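Side-chain contacts in triacylglycerol lipase (Clostridium botulinum, PDB 5AH1), which hydrolyses synthetic polyesters and, as a zinc-binding lipase of the alpha/beta-hydrolase fold, probably cleaves triacylglycerol esters: residues S127-D130 / R131-L135; D238-A242 / K243-S247; L269-D272 / Q273-L276; S299-I303 / A304-L308; Q314-N317 / T318-K321. All blocks are in the same frame, centred on the assembly; numbering follows the deposited sequence. Where two conformers were deposited one is given.

Interaction 1 (S127-D130 / R131-L135). With ZN (zinc ion), chain B.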
loop_
_atom_site.group_PDB
_atom_site.type_symbol
_atom_site.label_atom_id
_atom_site.label_comp_id
_atom_site.label_asym_id
_atom_site.label_seq_id
_atom_site.Cartn_x
_atom_site.Cartn_y
_atom_site.Cartn_z
ATOM N N SER A 127 10.055 4.455 4.458
ATOM C CA SER A 127 10.462 3.472 3.470
ATOM C C SER A 127 9.751 2.135 3.690
ATOM O O SER A 127 9.221 1.853 4.754
ATOM C CB SER A 127 11.955 3.232 3.555
ATOM O OG SER A 127 12.269 2.634 4.800
ATOM N N ASN A 128 9.768 1.294 2.665
ATOM C CA ASN A 128 9.208 -0.048 2.794
ATOM C C ASN A 128 9.963 -0.885 3.829
ATOM O O ASN A 128 9.350 -1.669 4.551
ATOM C CB ASN A 128 9.182 -0.736 1.429
ATOM C CG ASN A 128 7.990 -0.308 0.610
ATOM O OD1 ASN A 128 6.849 -0.452 1.067
ATOM N ND2 ASN A 128 8.222 0.178 -0.601
ATOM N N TRP A 129 11.279 -0.740 3.909
ATOM C CA TRP A 129 12.020 -1.422 4.967
ATOM C C TRP A 129 11.494 -0.992 6.339
ATOM O O TRP A 129 11.164 -1.823 7.203
ATOM C CB TRP A 129 13.501 -1.090 4.868
ATOM C CG TRP A 129 14.340 -1.662 5.987
ATOM C CD1 TRP A 129 14.479 -1.154 7.263
ATOM C CD2 TRP A 129 15.170 -2.839 5.940
ATOM N NE1 TRP A 129 15.332 -1.940 7.989
ATOM C CE2 TRP A 129 15.774 -2.973 7.204
ATOM C CE3 TRP A 129 15.452 -3.803 4.950
ATOM C CZ2 TRP A 129 16.679 -3.994 7.492
ATOM C CZ3 TRP A 129 16.335 -4.811 5.246
ATOM C CH2 TRP A 129 16.928 -4.911 6.505
ATOM N N ASP A 130 11.408 0.321 6.555
ATOM C CA ASP A 130 10.993 0.813 7.862
ATOM C C ASP A 130 9.566 0.338 8.161
ATOM O O ASP A 130 9.265 -0.103 9.268
ATOM C CB ASP A 130 11.061 2.341 7.941
ATOM C CG ASP A 130 12.502 2.910 7.934
ATOM O OD1 ASP A 130 13.496 2.153 7.768
ATOM O OD2 ASP A 130 12.624 4.147 8.114
ATOM N N ARG A 131 8.693 0.447 7.169
ATOM C CA ARG A 131 7.315 -0.008 7.316
ATOM C C ARG A 131 7.198 -1.502 7.596
ATOM O O ARG A 131 6.336 -1.916 8.351
ATOM C CB ARG A 131 6.514 0.407 6.088
ATOM C CG ARG A 131 6.278 1.943 6.030
ATOM C CD ARG A 131 5.807 2.395 4.665
ATOM N NE ARG A 131 4.745 1.565 4.089
ATOM C CZ ARG A 131 3.482 1.943 3.902
ATOM N NH1 ARG A 131 2.997 3.085 4.392
ATOM N NH2 ARG A 131 2.669 1.114 3.268
ATOM N N ALA A 132 8.054 -2.305 6.984
ATOM C CA ALA A 132 8.056 -3.736 7.253
ATOM C C ALA A 132 8.473 -4.047 8.697
ATOM O O ALA A 132 7.881 -4.912 9.341
ATOM C CB ALA A 132 8.932 -4.472 6.260
ATOM N N CYS A 133 9.487 -3.343 9.199
ATOM C CA CYS A 133 9.902 -3.506 10.581
ATOM C C CYS A 133 8.788 -3.083 11.523
ATOM O O CYS A 133 8.558 -3.712 12.552
ATOM C CB CYS A 133 11.159 -2.682 10.866
ATOM S SG CYS A 133 12.639 -3.203 9.930
ATOM N N GLU A 134 8.105 -1.996 11.177
ATOM C CA GLU A 134 6.967 -1.531 11.964
ATOM C C GLU A 134 5.829 -2.549 11.919
ATOM O O GLU A 134 5.192 -2.808 12.940
ATOM C CB GLU A 134 6.527 -0.162 11.471
ATOM C CG GLU A 134 7.601 0.898 11.731
ATOM C CD GLU A 134 7.484 2.115 10.843
ATOM O OE1 GLU A 134 6.511 2.240 10.075
ATOM O OE2 GLU A 134 8.387 2.981 10.925
ATOM N N LEU A 135 5.570 -3.118 10.748
ATOM C CA LEU A 135 4.516 -4.115 10.590
ATOM C C LEU A 135 4.777 -5.367 11.440
ATOM O O LEU A 135 3.873 -5.892 12.101
ATOM C CB LEU A 135 4.382 -4.483 9.115
ATOM C CG LEU A 135 3.318 -5.508 8.754
ATOM C CD1 LEU A 135 1.951 -5.089 9.263
ATOM C CD2 LEU A 135 3.305 -5.700 7.245
HETATM ZN ZN ZN B . 15.119 3.204 7.636
#

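Interaction 2 (D238-A242 / K243-S247). With K (potassium ion), chain D.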
loop_
_atom_site.group_PDB
_atom_site.type_symbol
_atom_site.label_atom_id
_atom_site.label_comp_id
_atom_site.label_asym_id
_atom_site.label_seq_id
_atom_site.Cartn_x
_atom_site.Cartn_y
_atom_site.Cartn_z
ATOM N N ASP A 238 8.235 9.696 -10.007
ATOM C CA ASP A 238 9.311 10.074 -10.917
ATOM C C ASP A 238 9.174 11.529 -11.397
ATOM O O ASP A 238 10.149 12.269 -11.449
ATOM C CB ASP A 238 9.321 9.188 -12.154
ATOM C CG ASP A 238 9.601 7.724 -11.866
ATOM O OD1 ASP A 238 9.726 7.308 -10.714
ATOM O OD2 ASP A 238 9.656 6.955 -12.844
ATOM N N LEU A 239 7.956 11.930 -11.741
ATOM C CA LEU A 239 7.731 13.177 -12.442
ATOM C C LEU A 239 7.652 14.406 -11.512
ATOM O O LEU A 239 7.782 15.534 -11.988
ATOM C CB LEU A 239 6.502 13.097 -13.364
ATOM C CG LEU A 239 5.100 13.010 -12.758
ATOM C CD1 LEU A 239 4.526 14.385 -12.443
ATOM C CD2 LEU A 239 4.196 12.285 -13.718
ATOM N N MET A 240 7.443 14.176 -10.210
ATOM C CA MET A 240 7.247 15.246 -9.210
ATOM C C MET A 240 8.455 15.427 -8.303
ATOM O O MET A 240 9.071 14.451 -7.906
ATOM C CB MET A 240 6.074 14.902 -8.281
ATOM C CG MET A 240 4.727 14.937 -8.908
ATOM S SD MET A 240 3.437 14.932 -7.667
ATOM C CE MET A 240 3.461 16.636 -7.120
ATOM N N PRO A 241 8.773 16.676 -7.913
ATOM C CA PRO A 241 9.641 16.845 -6.744
ATOM C C PRO A 241 8.997 16.196 -5.521
ATOM O O PRO A 241 7.776 16.263 -5.357
ATOM C CB PRO A 241 9.717 18.372 -6.574
ATOM C CG PRO A 241 9.282 18.930 -7.897
ATOM C CD PRO A 241 8.270 17.962 -8.412
ATOM N N ALA A 242 9.808 15.562 -4.680
ATOM C CA ALA A 242 9.298 14.858 -3.516
ATOM C C ALA A 242 8.419 15.730 -2.618
ATOM O O ALA A 242 7.345 15.296 -2.191
ATOM C CB ALA A 242 10.443 14.277 -2.723
ATOM N N LYS A 243 8.890 16.935 -2.301
ATOM C CA LYS A 243 8.149 17.813 -1.403
ATOM C C LYS A 243 6.775 18.117 -1.974
ATOM O O LYS A 243 5.792 18.238 -1.232
ATOM C CB LYS A 243 8.929 19.119 -1.160
ATOM C CG LYS A 243 8.243 20.058 -0.191
ATOM C CD LYS A 243 9.064 21.323 0.021
ATOM C CE LYS A 243 8.412 22.229 1.054
ATOM N NZ LYS A 243 9.084 23.546 1.156
ATOM N N ASP A 244 6.708 18.277 -3.291
ATOM C CA ASP A 244 5.438 18.595 -3.931
ATOM C C ASP A 244 4.487 17.404 -3.888
ATOM O O ASP A 244 3.292 17.587 -3.713
ATOM C CB ASP A 244 5.652 19.051 -5.368
ATOM C CG ASP A 244 6.334 20.409 -5.457
ATOM O OD1 ASP A 244 6.424 21.124 -4.428
ATOM O OD2 ASP A 244 6.763 20.769 -6.565
ATOM N N LEU A 245 5.016 16.193 -4.057
ATOM C CA LEU A 245 4.187 14.997 -3.966
ATOM C C LEU A 245 3.601 14.885 -2.562
ATOM O O LEU A 245 2.406 14.655 -2.397
ATOM C CB LEU A 245 4.993 13.751 -4.328
ATOM C CG LEU A 245 4.252 12.415 -4.224
ATOM C CD1 LEU A 245 2.906 12.444 -4.928
ATOM C CD2 LEU A 245 5.100 11.293 -4.798
ATOM N N ILE A 246 4.428 15.074 -1.540
ATOM C CA ILE A 246 3.912 15.019 -0.177
ATOM C C ILE A 246 2.865 16.118 0.062
ATOM O O ILE A 246 1.806 15.868 0.632
ATOM C CB ILE A 246 5.045 15.130 0.871
ATOM C CG1 ILE A 246 6.052 13.983 0.739
ATOM C CG2 ILE A 246 4.465 15.153 2.282
ATOM C CD1 ILE A 246 5.531 12.661 1.205
ATOM N N SER A 247 3.148 17.333 -0.390
ATOM C CA SER A 247 2.232 18.447 -0.190
ATOM C C SER A 247 0.889 18.174 -0.885
ATOM O O SER A 247 -0.178 18.377 -0.302
ATOM C CB SER A 247 2.873 19.743 -0.683
ATOM O OG SER A 247 2.085 20.849 -0.308
HETATM K K K D . 10.955 12.857 -8.946
#

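Interaction 3 (L269-D272 / Q273-L276)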
loop_
_atom_site.group_PDB
_atom_site.type_symbol
_atom_site.label_atom_id
_atom_site.label_comp_id
_atom_site.label_asym_id
_atom_site.label_seq_id
_atom_site.Cartn_x
_atom_site.Cartn_y
_atom_site.Cartn_z
ATOM N N LEU A 269 2.486 11.518 11.576
ATOM C CA LEU A 269 3.305 11.053 10.445
ATOM C C LEU A 269 4.333 9.996 10.845
ATOM O O LEU A 269 4.948 9.377 9.982
ATOM C CB LEU A 269 4.002 12.214 9.750
ATOM C CG LEU A 269 3.056 13.273 9.194
ATOM C CD1 LEU A 269 3.843 14.474 8.699
ATOM C CD2 LEU A 269 2.173 12.707 8.090
ATOM N N LYS A 270 4.503 9.776 12.147
ATOM C CA LYS A 270 5.259 8.632 12.664
ATOM C C LYS A 270 6.709 8.595 12.184
ATOM O O LYS A 270 7.274 7.523 11.970
ATOM C CB LYS A 270 4.530 7.318 12.338
ATOM C CG LYS A 270 3.039 7.380 12.659
ATOM C CD LYS A 270 2.297 6.039 12.535
ATOM C CE LYS A 270 0.829 6.205 12.881
ATOM N NZ LYS A 270 0.088 7.043 11.922
ATOM N N LEU A 271 7.337 9.769 12.105
ATOM C CA LEU A 271 8.735 9.887 11.695
ATOM C C LEU A 271 9.675 9.969 12.909
ATOM O O LEU A 271 10.712 10.622 12.852
ATOM C CB LEU A 271 8.897 11.093 10.755
ATOM C CG LEU A 271 8.224 10.868 9.391
ATOM C CD1 LEU A 271 8.064 12.178 8.654
ATOM C CD2 LEU A 271 8.977 9.858 8.538
ATOM N N ASP A 272 9.304 9.275 13.977
ATOM C CA ASP A 272 10.078 9.214 15.212
ATOM C C ASP A 272 11.549 8.881 14.959
ATOM O O ASP A 272 12.440 9.440 15.604
ATOM C CB ASP A 272 9.519 8.142 16.158
ATOM C CG ASP A 272 8.053 8.324 16.494
ATOM O OD1 ASP A 272 7.254 8.713 15.620
ATOM O OD2 ASP A 272 7.702 8.035 17.656
ATOM N N GLN A 273 11.799 7.956 14.038
ATOM C CA GLN A 273 13.145 7.427 13.849
ATOM C C GLN A 273 14.095 8.470 13.285
ATOM O O GLN A 273 15.295 8.360 13.459
ATOM C CB GLN A 273 13.143 6.142 13.002
ATOM C CG GLN A 273 12.960 6.318 11.494
ATOM C CD GLN A 273 11.517 6.474 11.081
ATOM O OE1 GLN A 273 10.719 7.138 11.746
ATOM N NE2 GLN A 273 11.168 5.854 9.965
ATOM N N TRP A 274 13.517 9.460 12.606
ATOM C CA TRP A 274 14.248 10.566 12.009
ATOM C C TRP A 274 14.344 11.789 12.910
ATOM O O TRP A 274 14.837 12.818 12.481
ATOM C CB TRP A 274 13.583 10.977 10.691
ATOM C CG TRP A 274 13.657 9.929 9.612
ATOM C CD1 TRP A 274 12.638 9.144 9.150
ATOM C CD2 TRP A 274 14.817 9.555 8.866
ATOM N NE1 TRP A 274 13.085 8.305 8.161
ATOM C CE2 TRP A 274 14.419 8.552 7.952
ATOM C CE3 TRP A 274 16.149 9.986 8.861
ATOM C CZ2 TRP A 274 15.306 7.961 7.072
ATOM C CZ3 TRP A 274 17.024 9.404 7.978
ATOM C CH2 TRP A 274 16.597 8.404 7.080
ATOM N N GLY A 275 13.885 11.690 14.153
ATOM C CA GLY A 275 13.893 12.835 15.046
ATOM C C GLY A 275 12.849 13.857 14.652
ATOM O O GLY A 275 12.998 15.038 14.969
ATOM N N LEU A 276 11.776 13.400 14.003
ATOM C CA LEU A 276 10.719 14.283 13.533
ATOM C C LEU A 276 9.376 14.045 14.232
ATOM O O LEU A 276 8.332 14.240 13.632
ATOM C CB LEU A 276 10.584 14.175 12.002
ATOM C CG LEU A 276 11.777 14.747 11.220
ATOM C CD1 LEU A 276 11.634 14.436 9.747
ATOM C CD2 LEU A 276 11.916 16.246 11.446
HETATM O O HOH W 1 7.752 5.432 10.156
HETATM O O HOH W 2 9.138 5.851 13.462
HETATM O O HOH W 3 6.299 12.400 13.162
#

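Interaction 4 (S299-I303 / A304-L308). With ZN (zinc ion), chain B.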
loop_
_atom_site.group_PDB
_atom_site.type_symbol
_atom_site.label_atom_id
_atom_site.label_comp_id
_atom_site.label_asym_id
_atom_site.label_seq_id
_atom_site.Cartn_x
_atom_site.Cartn_y
_atom_site.Cartn_z
ATOM N N SER A 299 17.388 13.947 0.600
ATOM C CA SER A 299 18.699 13.647 1.196
ATOM C C SER A 299 18.889 12.203 1.633
ATOM O O SER A 299 19.921 11.856 2.198
ATOM C CB SER A 299 18.951 14.549 2.400
ATOM O OG SER A 299 18.983 15.912 1.990
ATOM N N THR A 300 17.891 11.359 1.374
ATOM C CA THR A 300 18.008 9.928 1.654
ATOM C C THR A 300 17.188 9.100 0.673
ATOM O O THR A 300 16.159 9.564 0.165
ATOM C CB THR A 300 17.551 9.584 3.099
ATOM O OG1 THR A 300 17.802 8.202 3.367
ATOM C CG2 THR A 300 16.054 9.861 3.327
ATOM N N LYS A 301 17.633 7.886 0.385
ATOM C CA LYS A 301 16.762 6.962 -0.336
ATOM C C LYS A 301 15.881 6.158 0.622
ATOM O O LYS A 301 15.021 5.407 0.168
ATOM C CB LYS A 301 17.558 6.050 -1.262
ATOM C CG LYS A 301 18.457 5.057 -0.587
ATOM C CD LYS A 301 19.086 4.169 -1.651
ATOM C CE LYS A 301 19.934 3.037 -1.073
ATOM N NZ LYS A 301 20.578 2.252 -2.179
ATOM N N ASP A 302 16.084 6.312 1.934
ATOM C CA ASP A 302 15.277 5.567 2.912
ATOM C C ASP A 302 13.977 6.281 3.280
ATOM O O ASP A 302 13.741 6.593 4.452
ATOM C CB ASP A 302 16.137 5.320 4.157
ATOM C CG ASP A 302 15.502 4.368 5.158
ATOM O OD1 ASP A 302 14.872 3.363 4.742
ATOM O OD2 ASP A 302 15.673 4.614 6.374
ATOM N N ILE A 303 13.141 6.544 2.279
ATOM C CA ILE A 303 11.907 7.312 2.467
ATOM C C ILE A 303 10.891 6.877 1.395
ATOM O O ILE A 303 11.285 6.350 0.364
ATOM C CB ILE A 303 12.245 8.836 2.442
ATOM C CG1 ILE A 303 11.123 9.673 3.055
ATOM C CG2 ILE A 303 12.637 9.270 1.043
ATOM C CD1 ILE A 303 10.952 9.478 4.558
ATOM N N ALA A 304 9.598 7.085 1.636
ATOM C CA ALA A 304 8.600 6.521 0.731
ATOM C C ALA A 304 8.697 7.045 -0.702
ATOM O O ALA A 304 8.476 6.300 -1.645
ATOM C CB ALA A 304 7.187 6.752 1.263
ATOM N N THR A 305 8.991 8.326 -0.864
ATOM C CA THR A 305 9.000 8.938 -2.184
ATOM C C THR A 305 10.041 8.282 -3.101
ATOM O O THR A 305 9.790 8.107 -4.302
ATOM C CB THR A 305 9.169 10.477 -2.065
ATOM O OG1 THR A 305 10.143 10.784 -1.069
ATOM C CG2 THR A 305 7.861 11.094 -1.637
ATOM N N TYR A 306 11.177 7.864 -2.547
ATOM C CA TYR A 306 12.157 7.109 -3.319
ATOM C C TYR A 306 11.641 5.702 -3.627
ATOM O O TYR A 306 11.700 5.228 -4.766
ATOM C CB TYR A 306 13.501 7.025 -2.600
ATOM C CG TYR A 306 14.454 6.114 -3.332
ATOM C CD1 TYR A 306 15.170 6.555 -4.435
ATOM C CD2 TYR A 306 14.602 4.786 -2.955
ATOM C CE1 TYR A 306 16.019 5.714 -5.121
ATOM C CE2 TYR A 306 15.433 3.941 -3.639
ATOM C CZ TYR A 306 16.148 4.397 -4.714
ATOM O OH TYR A 306 16.973 3.528 -5.395
ATOM N N ASP A 307 11.130 5.022 -2.608
ATOM C CA ASP A 307 10.679 3.640 -2.760
ATOM C C ASP A 307 9.492 3.497 -3.721
ATOM O O ASP A 307 9.270 2.417 -4.285
ATOM C CB ASP A 307 10.338 3.064 -1.381
ATOM C CG ASP A 307 11.541 2.412 -0.684
ATOM O OD1 ASP A 307 12.665 2.449 -1.242
ATOM O OD2 ASP A 307 11.335 1.860 0.426
ATOM N N LEU A 308 8.720 4.569 -3.875
ATOM C CA LEU A 308 7.601 4.644 -4.811
ATOM C C LEU A 308 8.000 4.920 -6.244
ATOM O O LEU A 308 7.215 4.660 -7.154
ATOM C CB LEU A 308 6.607 5.716 -4.370
ATOM C CG LEU A 308 5.826 5.384 -3.093
ATOM C CD1 LEU A 308 5.114 6.614 -2.570
ATOM C CD2 LEU A 308 4.821 4.252 -3.318
HETATM ZN ZN ZN B . 15.119 3.204 7.636
HETATM O O HOH W 4 15.021 2.806 0.115
#

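Interaction 5 (Q314-N317 / T318-K321)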
loop_
_atom_site.group_PDB
_atom_site.type_symbol
_atom_site.label_atom_id
_atom_site.label_comp_id
_atom_site.label_asym_id
_atom_site.label_seq_id
_atom_site.Cartn_x
_atom_site.Cartn_y
_atom_site.Cartn_z
ATOM N N GLN A 314 12.249 -0.758 -8.520
ATOM C CA GLN A 314 13.143 -1.701 -9.162
ATOM C C GLN A 314 14.189 -2.190 -8.174
ATOM O O GLN A 314 14.462 -3.389 -8.085
ATOM C CB GLN A 314 13.810 -1.044 -10.364
ATOM C CG GLN A 314 14.826 -1.912 -11.071
ATOM C CD GLN A 314 15.335 -1.239 -12.329
ATOM O OE1 GLN A 314 14.956 -1.588 -13.430
ATOM N NE2 GLN A 314 16.168 -0.226 -12.154
ATOM N N GLU A 315 14.779 -1.262 -7.419
ATOM C CA GLU A 315 15.770 -1.666 -6.424
ATOM C C GLU A 315 15.190 -2.650 -5.388
ATOM O O GLU A 315 15.829 -3.637 -5.050
ATOM C CB GLU A 315 16.379 -0.455 -5.722
ATOM C CG GLU A 315 17.517 -0.843 -4.774
ATOM C CD GLU A 315 18.132 0.316 -4.004
ATOM O OE1 GLU A 315 17.527 1.391 -3.944
ATOM O OE2 GLU A 315 19.215 0.129 -3.412
ATOM N N LEU A 316 14.002 -2.349 -4.867
ATOM C CA LEU A 316 13.317 -3.259 -3.949
ATOM C C LEU A 316 13.145 -4.637 -4.577
ATOM O O LEU A 316 13.407 -5.651 -3.941
ATOM C CB LEU A 316 11.966 -2.671 -3.545
ATOM C CG LEU A 316 11.267 -3.411 -2.394
ATOM C CD1 LEU A 316 11.908 -3.043 -1.061
ATOM C CD2 LEU A 316 9.782 -3.144 -2.373
ATOM N N ASN A 317 12.765 -4.649 -5.847
ATOM C CA ASN A 317 12.497 -5.883 -6.546
ATOM C C ASN A 317 13.731 -6.766 -6.699
ATOM O O ASN A 317 13.591 -7.977 -6.894
ATOM C CB ASN A 317 11.913 -5.584 -7.912
ATOM C CG ASN A 317 10.548 -4.951 -7.849
ATOM O OD1 ASN A 317 9.900 -4.944 -6.798
ATOM N ND2 ASN A 317 10.065 -4.462 -8.996
ATOM N N THR A 318 14.926 -6.171 -6.673
ATOM C CA THR A 318 16.128 -6.969 -6.836
ATOM C C THR A 318 16.416 -7.882 -5.642
ATOM O O THR A 318 17.242 -8.782 -5.755
ATOM C CB THR A 318 17.379 -6.117 -7.145
ATOM O OG1 THR A 318 17.701 -5.328 -6.002
ATOM C CG2 THR A 318 17.165 -5.269 -8.390
ATOM N N TRP A 319 15.704 -7.698 -4.527
ATOM C CA TRP A 319 15.887 -8.589 -3.377
ATOM C C TRP A 319 14.584 -9.071 -2.739
ATOM O O TRP A 319 14.602 -10.060 -2.015
ATOM C CB TRP A 319 16.809 -7.962 -2.328
ATOM C CG TRP A 319 16.232 -6.795 -1.581
ATOM C CD1 TRP A 319 16.158 -5.501 -1.998
ATOM C CD2 TRP A 319 15.629 -6.831 -0.273
ATOM N NE1 TRP A 319 15.546 -4.728 -1.033
ATOM C CE2 TRP A 319 15.217 -5.524 0.038
ATOM C CE3 TRP A 319 15.402 -7.851 0.654
ATOM C CZ2 TRP A 319 14.580 -5.214 1.238
ATOM C CZ3 TRP A 319 14.799 -7.529 1.853
ATOM C CH2 TRP A 319 14.384 -6.235 2.133
ATOM N N VAL A 320 13.471 -8.392 -3.006
ATOM C CA VAL A 320 12.198 -8.809 -2.434
ATOM C C VAL A 320 11.491 -9.711 -3.446
ATOM O O VAL A 320 10.860 -9.233 -4.386
ATOM C CB VAL A 320 11.333 -7.591 -2.019
ATOM C CG1 VAL A 320 9.972 -8.026 -1.532
ATOM C CG2 VAL A 320 12.036 -6.793 -0.936
ATOM N N LYS A 321 11.607 -11.023 -3.238
ATOM C CA LYS A 321 11.121 -12.009 -4.200
ATOM C C LYS A 321 9.893 -12.724 -3.695
ATOM O O LYS A 321 9.617 -12.779 -2.489
ATOM C CB LYS A 321 12.210 -13.024 -4.535
ATOM C CG LYS A 321 12.538 -14.010 -3.460
ATOM C CD LYS A 321 13.632 -14.983 -3.877
ATOM C CE LYS A 321 13.093 -16.184 -4.597
ATOM N NZ LYS A 321 14.185 -17.194 -4.776
HETATM O O HOH W 5 11.019 -8.973 -7.237
#

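Interaction 1 (S127-D130 / R131-L135)
W129 and C133 meet one helical turn apart, and the backbone brings them together: C133 N donates to W129 O. That bond belongs to a regular series in which R131 N reaches S127 O at 2.8 Å, A132 N reaches N128 O, and E134 N reaches D130 O, winding the first turns of helix 128-140.

The helix start is closed by a side chain. S127 is the N-cap, and its OG accepts from D130 N at 3.0 Å; a small hydroxyl residue suits this place because it can fold back on a backbone N-H that has no carbonyl before it. The same OG is hydrogen-bonded to OD1 of D302, another zinc ligand.

Sulfur meets ring in a Cys sulfur-aromatic contact. With CG of W129 beside its carbonyl carbon (chi1 175°), C133 SG sits 3.6 Å from W129 NE1, placed obliquely to the ring. The indole N-H itself is taken by the carbonyl of Y146.

Charged groups point elsewhere. R131 lays its aliphatic CG 3.2 Å from S127 O before its guanidinium leaves for the carbonyl of G123, while E134 turns to Y146 and G123.

D130 OD1 binds the zinc ion at 1.9 Å, its OD2 being held by Q273. A capped helix start thus presents one ligand of the zinc site that D130 completes with H150, H156 and D302.

Interaction 2 (D238-A242 / K243-S247)
M240 sets CG anti to its carbonyl carbon (chi1 -69°) and then bends at chi3 (78°), which carries the thioether over the first turn of helix 242-257. There L245, whose CG is anti to its own N (chi1 178°), meets it at about a right angle, with CD1 3.7 Å from M240 SD. The methyl CE goes further and rests 3.5 Å from L245 N, also touching CB of D244. Methionine, flexible and unbranched, can lay both SD and CE against this stretch of backbone and the leucine methyl.

On the outer side the P241 ring crosses the D244 carboxylate, CG of P241 lying 3.4 Å from D244 OD2. P241 is the N-cap residue, and its ring fixes phi at the entry to the helix. Its carbonyl begins the helical bonding by accepting from L245 N at 3.1 Å, and A242 O takes I246 N next. K243 runs fully extended away to a salt bridge with D293.

Where helix 235-239 gives way to helix 242-257, D238 O and M240 O each bind the potassium ion at 2.7 Å, with S237 O as a third ligand. Uncharged carbonyl oxygens suit potassium, while the contact beside it is largely apolar.

Interaction 3 (L269-D272 / Q273-L276)
L271 and L276 meet CB to CB at 3.7 Å in a Schellman motif, where the loop between helices 242-257 and 284-292 leaves a short 3-10 turn. The carbonyl of L271 holds that turn together. It accepts from W274 N at 3.0 Å and from L276 N at 3.2 Å, the two donors coming from opposite faces of its plane. Inside the L276 bond, D272 O takes G275 N, the second bond of the motif. G275 supplies the positive phi (72°) that the motif needs, a backbone shape glycine adopts readily.

L271 also offers CD2 to the W274 indole, 3.8 Å from CD1 and oblique to the ring. Its CB meets L276 and its CD2 meets W274, and helix 284-292 packs against it through V291.

Q273 folds back over the chain. CG stands between its N and carbonyl carbon (chi1 77°) and the chain bends at chi2, so that OE1 comes within 3.2 Å of L271 C. Its NE2 hydrogen-bonds OD2 of D130, and an amide suits this position because one end can donate to that zinc-binding carboxylate while the other accepts from water. Further out, D272 pairs with R161, K270 with E93, and the W274 ring stands edge-to-face to H156, another zinc ligand.

Water joins the two halves: one molecule donates both to K270 O and, at 2.7 Å, to Q273 OE1.

Interaction 4 (S299-I303 / A304-L308)
K301 lies alongside Y306, both side chains pointing the same way, and the contact can be followed outward along the lysine. Its CB stands over the centre of one ring face, 3.7 Å from the Y306 centroid and 12° off the normal, a CH-pi contact. Beyond CB the course is less certain, since the lysine was modelled in two conformers. In the one given, CG takes the position between backbone N and carbonyl carbon (chi1 67°), the chain runs on extended, and NZ ends in a salt bridge to E315, which also takes the tyrosine hydroxyl. Lysine and tyrosine suit the place because each has an apolar shaft to pack and a polar tip that can reach the same carboxylate.

K301 O comes within 3.2 Å of Y306 CD2 and accepts from a water at 2.6 Å. That water donates also to D307 OD1, while D307 OD2 goes to the backbone N of N128.

I303 is the N-cap residue of helix 304-308. Its carbonyl takes D307 N at 3.3 Å, in the carbonyl plane, and Y306 N only weakly; its CG2 touches T305 OG1.

Ahead of the helix, T300 OG1 accepts from D302 N at 2.9 Å, an ST turn, and D302 centres an inverse gamma turn. These tight turns present D302 OD2 to the zinc ion at 2.0 Å, within a site of two aspartates and two histidines.

Interaction 5 (Q314-N317 / T318-K321)
E315 O is gripped twice by T318: the hydroxyl OG1 donates to it at 2.7 Å, from close to the carbonyl plane, and the backbone N reaches it at 3.1 Å from well above that plane. The hydroxyl gets there because OG1 lies between the backbone N and the carbonyl carbon (chi1 67°), which turns it back over the preceding turn. Threonine suits the place by giving the carbonyl a second donor, and its CG2 meanwhile rests 3.3 Å from Q314 O.

L316 O also has two donors, W319 N at 3.1 Å from above its plane and V320 N at 2.9 Å nearly along the C=O axis. Both bonds belong to the C-terminal end of helix 310-317, where the chain unwinds towards strand 327-331 and the last carbonyls are met by the loop that follows. A water bridges N317 O and V320 O there.

The side chains close over this end. V320 CG2 stands over the centre of a W319 ring face, 3.5 Å above its plane, while W319 CD1 lies 3.4 Å from L316 O. L316 crosses V320 obliquely, CD1 to CG2 3.8 Å, and both L316 and W319 touch T190 of helix 183-197. The N317 amide is held by R189, L397 and N231.

How the interactions relate
Interaction 1 is the most buried of the five, a regular helix start; the others are partly buried and lie at turns or helix ends. Interactions 1 and 4 share the zinc ion and are tied by S127 to D302 and N128 to D307, while interaction 3 joins this group as a second shell, its Q273 reaching D130 and W274 packing on D302. Interaction 2 stands near a potassium ion whose protein ligands are all carbonyls, unlike the zinc site's carboxylates and histidines, and touches interaction 4 through apolar packing on T305. Interaction 5 lacks a metal: E315 links it to K301 and Y306 of interaction 4, and W319 packs on W129 of interaction 1.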